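Side-chain contacts in fructokinase (Vibrio cholerae serotype O1, PDB 5EYN), which catalyses the transfer of a phosphate group from ATP to fructose, as a sugar kinase of the PfkB family: residues A[48-51]-A[52-56]; A[78-82]-A[83-87]; A[184-187]-A[188-192]; A[241-245]-A[246-250]; A[270-273]-A[274-278]. One frame throughout, in Å; residues are numbered along the deposited sequence.

How the contacts relate
All five contacts are local and lie in series along one PfkB-type domain. Contacts 1 and 5, whose centres are about 10 Å apart, are buried and touch: Ala53 and Ile54 of helix 46-56 rest on Gly270 of helix 264-278. Contact 2 lies about 9 Å from contact 1 between centres and meets it through a salt bridge from Arg56 to Glu83. Contact 3, about 26 Å from contact 1 between centres, lies in the crossover joining strands 168-172 and 199-203. Contact 4 is a hairpin whose strand 247-251 forms one edge of the nine-stranded sheet, whereas contact 2 leads into the other edge, about 35 Å away between centres. Fructose-binding contact 1 adjoins contacts 2 and 5.

Contact 1: A[48-51]-A[52-56]; sequences ANVA and VAIAR. With FRU (beta-D-fructofuranose), chain B.
Val50 and Ile54, one helical turn apart, make the apolar side-chain contact within residues 48-56, CG1 of Val50 meeting CD1 of Ile54 at 3.9 Å. A chi1 of 177° throws Val50 CG1 to the far side from N, which sets this branch where the end of Ile54 crosses it. Around this pair the same two residues pack on Leu23 and Val21 of strand 21-24 and on Val269 and Leu273 of helix 264-278. A second kind of packing is side chain on backbone: Val52 CG2 lies 3.4 Å from the carbonyl oxygen O of Ala48.

The backbone bonds of the alpha helix, from each residue to the one four before it, run unbroken from Val52 N to Ala55 N; Ala53 N to Asn49 O, for example, is 2.9 Å.

The polar side-chain work falls to Asn49. Its ND2 donates to O4 of the bound fructose over 3.2 Å, with an N-H...O angle of 156°, and also to OD2 of Asp266, itself hydrogen-bonded to the sugar. Two acceptors on one amide nitrogen are consistent with ND2, rather than OD1, facing the sugar and Asp266, so the chemistry implies a fructose-recognising group presented from a helix that otherwise packs mainly through Ala, Val and Ile, apart from Arg56 at its end.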
loop_
_atom_site.group_PDB
_atom_site.type_symbol
_atom_site.label_atom_id
_atom_site.label_comp_id
_atom_site.label_asym_id
_atom_site.label_seq_id
_atom_site.Cartn_x
_atom_site.Cartn_y
_atom_site.Cartn_z
ATOM N N ALA A 48 7.171 -15.567 -5.925
ATOM C CA ALA A 48 6.742 -15.258 -7.295
ATOM C C ALA A 48 7.958 -15.032 -8.194
ATOM O O ALA A 48 8.007 -15.499 -9.336
ATOM C CB ALA A 48 5.830 -14.044 -7.298
ATOM N N ASN A 49 8.952 -14.335 -7.655
ATOM C CA ASN A 49 10.199 -14.091 -8.367
ATOM C C ASN A 49 10.862 -15.399 -8.720
ATOM O O ASN A 49 11.330 -15.593 -9.848
ATOM C CB ASN A 49 11.148 -13.264 -7.495
ATOM C CG ASN A 49 10.625 -11.876 -7.188
ATOM O OD1 ASN A 49 9.807 -11.323 -7.915
ATOM N ND2 ASN A 49 11.132 -11.297 -6.114
ATOM N N VAL A 50 10.928 -16.324 -7.765
ATOM C CA VAL A 50 11.524 -17.625 -8.029
ATOM C C VAL A 50 10.752 -18.381 -9.115
ATOM O O VAL A 50 11.344 -19.002 -10.016
ATOM C CB VAL A 50 11.623 -18.465 -6.743
ATOM C CG1 VAL A 50 12.181 -19.832 -7.061
ATOM C CG2 VAL A 50 12.521 -17.768 -5.716
ATOM N N ALA A 51 9.428 -18.338 -9.021
ATOM C CA ALA A 51 8.587 -19.016 -9.996
ATOM C C ALA A 51 8.897 -18.509 -11.396
ATOM O O ALA A 51 9.046 -19.287 -12.331
ATOM C CB ALA A 51 7.115 -18.810 -9.682
ATOM N N VAL A 52 8.974 -17.193 -11.550
ATOM C CA VAL A 52 9.204 -16.605 -12.848
ATOM C C VAL A 52 10.628 -16.928 -13.304
ATOM O O VAL A 52 10.842 -17.186 -14.484
ATOM C CB VAL A 52 8.932 -15.101 -12.806
ATOM C CG1 VAL A 52 9.386 -14.413 -14.080
ATOM C CG2 VAL A 52 7.441 -14.850 -12.601
ATOM N N ALA A 53 11.598 -16.923 -12.391
ATOM C CA ALA A 53 12.967 -17.235 -12.771
ATOM C C ALA A 53 13.032 -18.624 -13.369
ATOM O O ALA A 53 13.701 -18.841 -14.379
ATOM C CB ALA A 53 13.883 -17.160 -11.594
ATOM N N ILE A 54 12.367 -19.578 -12.724
ATOM C CA ILE A 54 12.354 -20.949 -13.213
ATOM C C ILE A 54 11.689 -21.031 -14.590
ATOM O O ILE A 54 12.210 -21.660 -15.510
ATOM C CB ILE A 54 11.654 -21.865 -12.199
ATOM C CG1 ILE A 54 12.528 -21.996 -10.953
ATOM C CG2 ILE A 54 11.398 -23.217 -12.810
ATOM C CD1 ILE A 54 11.820 -22.620 -9.759
ATOM N N ALA A 55 10.536 -20.392 -14.728
ATOM C CA ALA A 55 9.808 -20.397 -15.989
ATOM C C ALA A 55 10.623 -19.776 -17.130
ATOM O O ALA A 55 10.633 -20.288 -18.247
ATOM C CB ALA A 55 8.472 -19.692 -15.828
ATOM N N ARG A 56 11.350 -18.709 -16.834
ATOM C CA ARG A 56 12.140 -18.039 -17.861
ATOM C C ARG A 56 13.239 -18.937 -18.378
ATOM O O ARG A 56 13.661 -18.793 -19.517
ATOM C CB ARG A 56 12.747 -16.759 -17.321
ATOM C CG ARG A 56 11.721 -15.689 -17.077
ATOM C CD ARG A 56 12.106 -14.408 -17.693
ATOM N NE ARG A 56 11.095 -13.383 -17.475
ATOM C CZ ARG A 56 11.366 -12.109 -17.265
ATOM N NH1 ARG A 56 12.617 -11.698 -17.237
ATOM N NH2 ARG A 56 10.381 -11.253 -17.087
HETATM C C1 FRU B . 9.160 -9.867 -0.085
HETATM C C2 FRU B . 10.171 -9.075 -0.902
HETATM C C3 FRU B . 9.659 -8.385 -2.150
HETATM C C4 FRU B . 10.763 -8.523 -3.146
HETATM C C5 FRU B . 11.417 -9.783 -2.699
HETATM C C6 FRU B . 12.905 -9.832 -2.946
HETATM O O1 FRU B . 8.705 -10.983 -0.786
HETATM O O2 FRU B . 10.709 -8.117 -0.042
HETATM O O3 FRU B . 9.305 -7.079 -1.809
HETATM O O4 FRU B . 10.327 -8.655 -4.456
HETATM O O5 FRU B . 11.159 -9.966 -1.317
HETATM O O6 FRU B . 13.465 -11.037 -2.484
#

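Contact 2: A[78-82]-A[83-87]; sequences QTLTD and EQVDC
Glu83 N donates to Thr79 O at 2.9 Å, with an N-H...O angle of 144°, the last ordinary helical bond across residues 78-87. Water 1 adds an indirect bridge, giving one hydrogen to Asp82 O at 2.7 Å and the other to Gln84 OE1 at 3.2 Å. One turn back, Gln78 NE2 reaches Asp82 OD2 at 2.7 Å; the carboxylate is met from above its plane, 38° out, while the acceptor lies almost in the plane of the Gln78 amide.

Two backbone bonds wrap the chain back over the last turn. Val85 N donates to Leu80 O at 3.0 Å, and Gln84 N to Thr81 O at 3.0 Å, the latter donor standing well above the carbonyl plane. Between them Gln84 takes a positive phi of 66°.

The apolar part gathers on Leu80. Its CB lies 4.1 Å from Val85 CB and 4.0 Å from Cys87 SG, so the returning chain is held against the flank of the helix. Glu83 OE1 forms a salt bridge with Arg56 of helix 46-56, on which Val85 also packs.

Positive phi and these two bonds define a Schellman motif, ending helix 71-82 of the beta-alpha-beta unit between strands 61-68 and 86-93.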
loop_
_atom_site.group_PDB
_atom_site.type_symbol
_atom_site.label_atom_id
_atom_site.label_comp_id
_atom_site.label_asym_id
_atom_site.label_seq_id
_atom_site.Cartn_x
_atom_site.Cartn_y
_atom_site.Cartn_z
ATOM N N GLN A 78 -1.814 -11.678 -13.689
ATOM C CA GLN A 78 -1.479 -11.439 -15.096
ATOM C C GLN A 78 0.004 -11.697 -15.348
ATOM O O GLN A 78 0.392 -12.266 -16.370
ATOM C CB GLN A 78 -1.813 -9.994 -15.497
ATOM C CG GLN A 78 -1.636 -9.720 -16.988
ATOM C CD GLN A 78 -2.548 -10.589 -17.820
ATOM O OE1 GLN A 78 -3.768 -10.560 -17.654
ATOM N NE2 GLN A 78 -1.967 -11.383 -18.707
ATOM N N THR A 79 0.835 -11.255 -14.415
ATOM C CA THR A 79 2.269 -11.418 -14.546
ATOM C C THR A 79 2.632 -12.903 -14.579
ATOM O O THR A 79 3.369 -13.357 -15.455
ATOM C CB THR A 79 3.029 -10.715 -13.398
ATOM O OG1 THR A 79 2.812 -9.297 -13.452
ATOM C CG2 THR A 79 4.523 -10.999 -13.461
ATOM N N LEU A 80 2.123 -13.675 -13.623
ATOM C CA LEU A 80 2.420 -15.103 -13.611
ATOM C C LEU A 80 1.916 -15.781 -14.892
ATOM O O LEU A 80 2.594 -16.645 -15.456
ATOM C CB LEU A 80 1.830 -15.777 -12.374
ATOM C CG LEU A 80 2.455 -15.310 -11.063
ATOM C CD1 LEU A 80 1.835 -16.092 -9.938
ATOM C CD2 LEU A 80 3.958 -15.451 -11.028
ATOM N N THR A 81 0.733 -15.388 -15.347
ATOM C CA THR A 81 0.175 -15.914 -16.592
ATOM C C THR A 81 1.106 -15.610 -17.758
ATOM O O THR A 81 1.473 -16.508 -18.536
ATOM C CB THR A 81 -1.200 -15.289 -16.880
ATOM O OG1 THR A 81 -2.140 -15.731 -15.888
ATOM C CG2 THR A 81 -1.703 -15.684 -18.258
ATOM N N ASP A 82 1.490 -14.344 -17.883
ATOM C CA ASP A 82 2.370 -13.916 -18.961
ATOM C C ASP A 82 3.656 -14.724 -18.946
ATOM O O ASP A 82 4.193 -15.058 -20.000
ATOM C CB ASP A 82 2.739 -12.437 -18.819
ATOM C CG ASP A 82 1.599 -11.494 -19.146
ATOM O OD1 ASP A 82 1.768 -10.286 -18.883
ATOM O OD2 ASP A 82 0.547 -11.945 -19.642
ATOM N N GLU A 83 4.153 -15.017 -17.744
ATOM C CA GLU A 83 5.444 -15.668 -17.561
ATOM C C GLU A 83 5.370 -17.192 -17.639
ATOM O O GLU A 83 6.380 -17.858 -17.458
ATOM C CB GLU A 83 6.076 -15.235 -16.234
ATOM C CG GLU A 83 6.387 -13.747 -16.155
ATOM C CD GLU A 83 7.538 -13.318 -17.046
ATOM O OE1 GLU A 83 7.710 -12.089 -17.233
ATOM O OE2 GLU A 83 8.275 -14.194 -17.556
ATOM N N GLN A 84 4.185 -17.727 -17.923
ATOM C CA GLN A 84 4.006 -19.170 -18.118
ATOM C C GLN A 84 4.250 -19.945 -16.824
ATOM O O GLN A 84 4.706 -21.096 -16.836
ATOM C CB GLN A 84 4.904 -19.682 -19.248
ATOM C CG GLN A 84 4.732 -18.910 -20.546
ATOM C CD GLN A 84 5.772 -19.297 -21.575
ATOM O OE1 GLN A 84 6.555 -18.461 -22.034
ATOM N NE2 GLN A 84 5.805 -20.568 -21.915
ATOM N N VAL A 85 3.925 -19.301 -15.707
ATOM C CA VAL A 85 3.906 -19.955 -14.421
ATOM C C VAL A 85 2.481 -20.441 -14.231
ATOM O O VAL A 85 1.540 -19.693 -14.457
ATOM C CB VAL A 85 4.267 -18.961 -13.304
ATOM C CG1 VAL A 85 4.085 -19.586 -11.919
ATOM C CG2 VAL A 85 5.689 -18.459 -13.471
ATOM N N ASP A 86 2.311 -21.695 -13.842
ATOM C CA ASP A 86 0.982 -22.222 -13.564
ATOM C C ASP A 86 0.440 -21.513 -12.319
ATOM O O ASP A 86 1.064 -21.550 -11.267
ATOM C CB ASP A 86 1.094 -23.735 -13.353
ATOM C CG ASP A 86 -0.225 -24.406 -13.008
ATOM O OD1 ASP A 86 -0.383 -25.577 -13.408
ATOM O OD2 ASP A 86 -1.082 -23.808 -12.331
ATOM N N CYS A 87 -0.687 -20.827 -12.461
ATOM C CA CYS A 87 -1.259 -20.071 -11.353
ATOM C C CYS A 87 -2.724 -20.405 -11.126
ATOM O O CYS A 87 -3.479 -19.615 -10.570
ATOM C CB CYS A 87 -1.062 -18.555 -11.537
ATOM S SG CYS A 87 -1.483 -17.894 -13.166
HETATM O O HOH W 1 6.293 -15.278 -21.668
#

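Contact 3: A[184-187]-A[188-192]; sequences QELQ and ATVMR
Thr189 grips the carbonyl oxygen of Glu185 twice. Its OG1 donates over 2.8 Å to Glu185 O, and its backbone N donates to the same Glu185 O at 3.0 Å. The two donors come from different directions: the amide comes in close to head-on to the C=O, whereas the hydroxyl stands 36° out of the carbonyl plane. The -59° first torsion of Thr189 lays OG1 beside its own N, and the hydroxyl folds back along the helix to reach that oxygen.

Beside this polar pair Leu186 and Val190 run alongside each other in the same direction, Leu186 CD2 touching Val190 CG2 at 4.0 Å. One residue further along, Met191 CG lies 3.2 Å from Gln187 O. Water 2 bridges the preceding turn, giving a hydrogen to Gln184 O at 2.6 Å and accepting one from Ala188 N at 2.9 Å, which replaces a direct backbone bond there.

In the outer shell, Glu185 OE2 forms a salt bridge with Arg152, and Thr189 packs on Phe156 of the same helix 151-165. Leu186, Val190 and Met191 face Leu210, whose carbonyl receives Gln187 NE2. These neighbours seat helix 186-194 in the beta-alpha-beta crossover between the parallel strands 168-172 and 199-203.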
loop_
_atom_site.group_PDB
_atom_site.type_symbol
_atom_site.label_atom_id
_atom_site.label_comp_id
_atom_site.label_asym_id
_atom_site.label_seq_id
_atom_site.Cartn_x
_atom_site.Cartn_y
_atom_site.Cartn_z
ATOM N N GLN A 184 9.348 -11.712 17.982
ATOM C CA GLN A 184 10.078 -12.598 18.876
ATOM C C GLN A 184 9.914 -14.078 18.492
ATOM O O GLN A 184 10.651 -14.928 18.979
ATOM C CB GLN A 184 9.652 -12.356 20.332
ATOM C CG GLN A 184 8.300 -12.917 20.716
ATOM C CD GLN A 184 7.103 -12.072 20.280
ATOM O OE1 GLN A 184 7.229 -10.990 19.654
ATOM N NE2 GLN A 184 5.916 -12.569 20.622
ATOM N N GLU A 185 8.951 -14.373 17.617
ATOM C CA GLU A 185 8.718 -15.733 17.136
ATOM C C GLU A 185 9.525 -16.057 15.883
ATOM O O GLU A 185 9.599 -17.211 15.476
ATOM C CB GLU A 185 7.222 -15.937 16.881
ATOM C CG GLU A 185 6.408 -15.827 18.171
ATOM C CD GLU A 185 4.907 -15.925 17.998
ATOM O OE1 GLU A 185 4.200 -15.745 19.027
ATOM O OE2 GLU A 185 4.422 -16.191 16.881
ATOM N N LEU A 186 10.135 -15.054 15.273
ATOM C CA LEU A 186 10.803 -15.262 13.997
ATOM C C LEU A 186 11.905 -16.310 14.079
ATOM O O LEU A 186 11.945 -17.241 13.275
ATOM C CB LEU A 186 11.374 -13.938 13.495
ATOM C CG LEU A 186 12.034 -13.938 12.110
ATOM C CD1 LEU A 186 11.997 -12.547 11.467
ATOM C CD2 LEU A 186 13.475 -14.398 12.210
ATOM N N GLN A 187 12.828 -16.164 15.017
ATOM C CA GLN A 187 13.994 -17.033 15.011
ATOM C C GLN A 187 13.597 -18.496 15.126
ATOM O O GLN A 187 14.015 -19.323 14.328
ATOM C CB GLN A 187 14.966 -16.676 16.125
ATOM C CG GLN A 187 16.272 -17.469 16.064
ATOM C CD GLN A 187 17.196 -17.152 17.214
ATOM O OE1 GLN A 187 16.748 -16.895 18.326
ATOM N NE2 GLN A 187 18.496 -17.167 16.952
ATOM N N ALA A 188 12.776 -18.814 16.112
ATOM C CA ALA A 188 12.392 -20.198 16.340
ATOM C C ALA A 188 11.556 -20.758 15.197
ATOM O O ALA A 188 11.680 -21.921 14.827
ATOM C CB ALA A 188 11.632 -20.317 17.638
ATOM N N THR A 189 10.656 -19.948 14.665
ATOM C CA THR A 189 9.773 -20.421 13.599
ATOM C C THR A 189 10.574 -20.699 12.323
ATOM O O THR A 189 10.414 -21.729 11.671
ATOM C CB THR A 189 8.671 -19.397 13.316
ATOM O OG1 THR A 189 7.901 -19.171 14.500
ATOM C CG2 THR A 189 7.753 -19.870 12.225
ATOM N N VAL A 190 11.476 -19.792 11.989
ATOM C CA VAL A 190 12.327 -19.975 10.822
ATOM C C VAL A 190 13.219 -21.199 11.009
ATOM O O VAL A 190 13.362 -22.006 10.085
ATOM C CB VAL A 190 13.157 -18.701 10.564
ATOM C CG1 VAL A 190 14.274 -18.971 9.572
ATOM C CG2 VAL A 190 12.242 -17.575 10.085
ATOM N N MET A 191 13.792 -21.385 12.198
ATOM C CA MET A 191 14.670 -22.530 12.376
ATOM C C MET A 191 13.906 -23.848 12.337
ATOM O O MET A 191 14.465 -24.865 11.935
ATOM C CB MET A 191 15.500 -22.395 13.650
ATOM C CG MET A 191 16.497 -21.247 13.567
ATOM S SD MET A 191 17.536 -21.244 12.089
ATOM C CE MET A 191 18.613 -22.617 12.446
ATOM N N ARG A 192 12.633 -23.843 12.726
ATOM C CA ARG A 192 11.797 -25.029 12.561
ATOM C C ARG A 192 11.704 -25.411 11.085
ATOM O O ARG A 192 11.804 -26.589 10.742
ATOM C CB ARG A 192 10.402 -24.784 13.145
ATOM C CG ARG A 192 9.457 -25.976 13.057
ATOM C CD ARG A 192 8.060 -25.605 13.545
ATOM N NE ARG A 192 7.079 -26.580 13.102
ATOM C CZ ARG A 192 5.767 -26.398 13.100
ATOM N NH1 ARG A 192 5.247 -25.266 13.535
ATOM N NH2 ARG A 192 4.975 -27.371 12.666
HETATM O O HOH W 2 11.938 -17.133 18.349
#

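Contact 4: A[241-245]-A[246-250]; sequences LVATP and NSQQI
A beta hairpin with a two-residue loop joins strand 240-244 to strand 247-251, with Pro245 and Asn246 at the corners of a type II turn. Thr244 and Ser247 close it as a hydrogen-bonded pair: Thr244 N to Ser247 O is 3.0 Å. Ser247 N to Thr244 O is also 3.0 Å but bent, its donor 42° above the Thr244 carbonyl plane, which marks off the turn closure. Asn246 takes the positive phi (61°) that this turn requires at its third position. The next hydrogen-bonded pair is Val242 with Gln249, where Val242 N reaches Gln249 O at 2.8 Å.

Val242 O is a well-occupied acceptor. It receives Gln249 N in the carbonyl plane at 3.0 Å, a CA-H contact from Gln248 CA at 3.3 Å, and a hydrogen of water 3 at 2.9 Å. That water also lies 3.1 Å from both Thr244 OG1 and Ser247 OG, so it ties the two hydroxyls to the strand backbone. Across the opposite face, the Leu241 CD1 methyl approaches Gln248 OE1 from a crossing direction.

The two faces meet different helices. Val242, Ser247 and Gln249 lie against helix 285-302, with Thr244 OG1 weakly bonded to Gln285, while Leu241 and Gln248 pack on Leu220 of helix 216-222. Strand 240-244 bonds on its other side to strand 230-234, leaving strand 247-251 outermost in the nine-stranded sheet.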
loop_
_atom_site.group_PDB
_atom_site.type_symbol
_atom_site.label_atom_id
_atom_site.label_comp_id
_atom_site.label_asym_id
_atom_site.label_seq_id
_atom_site.Cartn_x
_atom_site.Cartn_y
_atom_site.Cartn_z
ATOM N N LEU A 241 28.886 -19.975 -1.012
ATOM C CA LEU A 241 29.495 -21.099 -0.331
ATOM C C LEU A 241 28.508 -22.247 -0.369
ATOM O O LEU A 241 27.350 -22.101 0.005
ATOM C CB LEU A 241 29.856 -20.724 1.103
ATOM C CG LEU A 241 30.608 -21.818 1.874
ATOM C CD1 LEU A 241 31.347 -21.242 3.059
ATOM C CD2 LEU A 241 29.680 -22.900 2.372
ATOM N N VAL A 242 28.979 -23.399 -0.819
ATOM C CA VAL A 242 28.147 -24.582 -0.967
ATOM C C VAL A 242 28.583 -25.599 0.078
ATOM O O VAL A 242 29.741 -25.996 0.112
ATOM C CB VAL A 242 28.305 -25.178 -2.374
ATOM C CG1 VAL A 242 27.417 -26.393 -2.540
ATOM C CG2 VAL A 242 27.998 -24.131 -3.444
ATOM N N ALA A 243 27.661 -25.963 0.961
ATOM C CA ALA A 243 27.966 -26.872 2.057
ATOM C C ALA A 243 27.090 -28.115 1.958
ATOM O O ALA A 243 25.860 -28.040 2.026
ATOM C CB ALA A 243 27.764 -26.191 3.405
ATOM N N THR A 244 27.752 -29.246 1.775
ATOM C CA THR A 244 27.109 -30.549 1.737
ATOM C C THR A 244 27.857 -31.406 2.747
ATOM O O THR A 244 28.846 -30.968 3.298
ATOM C CB THR A 244 27.182 -31.144 0.334
ATOM O OG1 THR A 244 28.548 -31.170 -0.085
ATOM C CG2 THR A 244 26.361 -30.305 -0.626
ATOM N N PRO A 245 27.382 -32.628 3.024
ATOM C CA PRO A 245 28.078 -33.369 4.082
ATOM C C PRO A 245 29.582 -33.542 3.824
ATOM O O PRO A 245 30.020 -34.004 2.774
ATOM C CB PRO A 245 27.347 -34.713 4.099
ATOM C CG PRO A 245 25.962 -34.364 3.648
ATOM C CD PRO A 245 26.135 -33.289 2.607
ATOM N N ASN A 246 30.358 -33.114 4.810
ATOM C CA ASN A 246 31.806 -33.198 4.792
ATOM C C ASN A 246 32.473 -32.428 3.653
ATOM O O ASN A 246 33.608 -32.707 3.294
ATOM C CB ASN A 246 32.215 -34.669 4.799
ATOM C CG ASN A 246 31.539 -35.427 5.909
ATOM O OD1 ASN A 246 31.396 -34.917 7.020
ATOM N ND2 ASN A 246 31.069 -36.617 5.609
ATOM N N SER A 247 31.786 -31.424 3.112
ATOM C CA SER A 247 32.365 -30.631 2.031
ATOM C C SER A 247 31.863 -29.198 2.054
ATOM O O SER A 247 30.676 -28.945 2.220
ATOM C CB SER A 247 32.041 -31.291 0.689
ATOM O OG SER A 247 32.530 -30.537 -0.403
ATOM N N GLN A 248 32.794 -28.262 1.906
ATOM C CA GLN A 248 32.468 -26.849 1.718
ATOM C C GLN A 248 33.294 -26.359 0.548
ATOM O O GLN A 248 34.473 -26.687 0.433
ATOM C CB GLN A 248 32.823 -26.006 2.943
ATOM C CG GLN A 248 31.994 -26.272 4.184
ATOM C CD GLN A 248 32.352 -25.317 5.308
ATOM O OE1 GLN A 248 32.900 -24.240 5.066
ATOM N NE2 GLN A 248 32.047 -25.707 6.541
ATOM N N GLN A 249 32.672 -25.564 -0.309
ATOM C CA GLN A 249 33.330 -25.051 -1.481
ATOM C C GLN A 249 32.721 -23.725 -1.889
ATOM O O GLN A 249 31.505 -23.592 -1.935
ATOM C CB GLN A 249 33.126 -26.053 -2.595
ATOM C CG GLN A 249 33.851 -25.752 -3.836
ATOM C CD GLN A 249 33.734 -26.904 -4.787
ATOM O OE1 GLN A 249 33.496 -28.041 -4.368
ATOM N NE2 GLN A 249 33.865 -26.627 -6.077
ATOM N N ILE A 250 33.568 -22.747 -2.180
ATOM C CA ILE A 250 33.103 -21.481 -2.717
ATOM C C ILE A 250 33.011 -21.585 -4.224
ATOM O O ILE A 250 33.940 -22.034 -4.888
ATOM C CB ILE A 250 34.010 -20.316 -2.327
ATOM C CG1 ILE A 250 33.957 -20.089 -0.816
ATOM C CG2 ILE A 250 33.571 -19.065 -3.059
ATOM C CD1 ILE A 250 34.912 -19.028 -0.322
HETATM O O HOH W 3 30.134 -28.709 -0.973
#

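Contact 5: A[270-273]-A[274-278]; sequences GGLL and YRLSV
Leu272 and Leu276 are brought together by different first torsions: CG of Leu272 is opposite its backbone nitrogen (chi1 179°), whereas CG of Leu276 points away from its carbonyl carbon (chi1 -60°). From one helical turn apart the two chains therefore converge, and Leu276 CD1 comes 4.2 Å from Leu272 CG. Leu273, with the same first torsion as Leu276, approaches from the adjoining flank, its CD2 lying 4.4 Å from that Leu276 methyl, CD1. Leu276 CG also sits over the backbone, 3.3 Å from Leu272 O.

Ser277 holds OG between its backbone N and its carbonyl carbon (chi1 77°), a torsion that turns the hydroxyl back on the helix. It donates to Tyr274 O over 2.7 Å, and Val278 N reaches the same Tyr274 O at 3.2 Å from the same face of the carbonyl plane. The hydroxyl of buried Ser277 thus has its hydrogen taken up within the helix, and one carbonyl is gripped by two donors. Backbone bonds complete the segment, among them Tyr274 N to Gly270 O at 2.9 Å and Ser277 N to Leu273 O at 2.8 Å.

Outside, Arg275 curls at its second and third torsions, forming a salt bridge with Asp290 and a cation-pi contact with Trp294. Leu272 and Leu276 lie on Ala291 of helix 285-302, and Leu273 on His140 of strand 138-142. The same helix, 264-278, begins at the Gly263-Asp266 segment that binds ADP, beryllium trifluoride and fructose, consistent with the glycine-rich second signature of PfkB kinases.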
loop_
_atom_site.group_PDB
_atom_site.type_symbol
_atom_site.label_atom_id
_atom_site.label_comp_id
_atom_site.label_asym_id
_atom_site.label_seq_id
_atom_site.Cartn_x
_atom_site.Cartn_y
_atom_site.Cartn_z
ATOM N N GLY A 270 16.107 -19.372 -8.170
ATOM C CA GLY A 270 15.480 -19.848 -9.391
ATOM C C GLY A 270 16.406 -20.650 -10.283
ATOM O O GLY A 270 16.036 -21.714 -10.780
ATOM N N GLY A 271 17.626 -20.161 -10.480
ATOM C CA GLY A 271 18.582 -20.920 -11.267
ATOM C C GLY A 271 18.956 -22.235 -10.608
ATOM O O GLY A 271 19.035 -23.282 -11.268
ATOM N N LEU A 272 19.190 -22.182 -9.302
ATOM C CA LEU A 272 19.516 -23.365 -8.524
ATOM C C LEU A 272 18.431 -24.412 -8.668
ATOM O O LEU A 272 18.695 -25.564 -9.041
ATOM C CB LEU A 272 19.658 -22.982 -7.060
ATOM C CG LEU A 272 19.969 -24.122 -6.094
ATOM C CD1 LEU A 272 21.339 -24.697 -6.358
ATOM C CD2 LEU A 272 19.877 -23.629 -4.665
ATOM N N LEU A 273 17.198 -24.030 -8.358
ATOM C CA LEU A 273 16.101 -24.997 -8.344
ATOM C C LEU A 273 15.724 -25.448 -9.738
ATOM O O LEU A 273 15.354 -26.591 -9.924
ATOM C CB LEU A 273 14.850 -24.465 -7.624
ATOM C CG LEU A 273 15.029 -24.124 -6.155
ATOM C CD1 LEU A 273 13.705 -23.659 -5.559
ATOM C CD2 LEU A 273 15.558 -25.324 -5.372
ATOM N N TYR A 274 15.845 -24.571 -10.735
ATOM C CA TYR A 274 15.623 -25.016 -12.101
ATOM C C TYR A 274 16.556 -26.200 -12.386
ATOM O O TYR A 274 16.114 -27.255 -12.846
ATOM C CB TYR A 274 15.857 -23.904 -13.127
ATOM C CG TYR A 274 15.904 -24.485 -14.523
ATOM C CD1 TYR A 274 14.756 -25.009 -15.108
ATOM C CD2 TYR A 274 17.098 -24.598 -15.212
ATOM C CE1 TYR A 274 14.790 -25.597 -16.363
ATOM C CE2 TYR A 274 17.134 -25.177 -16.460
ATOM C CZ TYR A 274 15.976 -25.678 -17.022
ATOM O OH TYR A 274 15.993 -26.260 -18.268
ATOM N N ARG A 275 17.851 -26.027 -12.130
ATOM C CA ARG A 275 18.800 -27.090 -12.445
ATOM C C ARG A 275 18.604 -28.347 -11.572
ATOM O O ARG A 275 18.715 -29.469 -12.062
ATOM C CB ARG A 275 20.236 -26.565 -12.385
ATOM C CG ARG A 275 20.570 -25.589 -13.513
ATOM C CD ARG A 275 20.533 -26.236 -14.884
ATOM N NE ARG A 275 21.771 -26.945 -15.183
ATOM C CZ ARG A 275 21.973 -27.676 -16.272
ATOM N NH1 ARG A 275 21.005 -27.844 -17.164
ATOM N NH2 ARG A 275 23.143 -28.258 -16.458
ATOM N N LEU A 276 18.274 -28.181 -10.295
ATOM C CA LEU A 276 18.008 -29.353 -9.472
ATOM C C LEU A 276 16.755 -30.066 -9.969
ATOM O O LEU A 276 16.703 -31.297 -9.980
ATOM C CB LEU A 276 17.865 -28.991 -7.988
ATOM C CG LEU A 276 19.081 -28.332 -7.324
ATOM C CD1 LEU A 276 18.814 -28.173 -5.840
ATOM C CD2 LEU A 276 20.377 -29.101 -7.565
ATOM N N SER A 277 15.770 -29.298 -10.431
ATOM C CA SER A 277 14.487 -29.875 -10.836
ATOM C C SER A 277 14.594 -30.738 -12.100
ATOM O O SER A 277 13.818 -31.670 -12.283
ATOM C CB SER A 277 13.429 -28.777 -11.033
ATOM O OG SER A 277 13.582 -28.081 -12.262
ATOM N N VAL A 278 15.556 -30.440 -12.964
ATOM C CA VAL A 278 15.692 -31.190 -14.216
ATOM C C VAL A 278 16.750 -32.289 -14.114
ATOM O O VAL A 278 16.966 -33.041 -15.070
ATOM C CB VAL A 278 16.036 -30.271 -15.415
ATOM C CG1 VAL A 278 14.953 -29.228 -15.632
ATOM C CG2 VAL A 278 17.390 -29.608 -15.228
#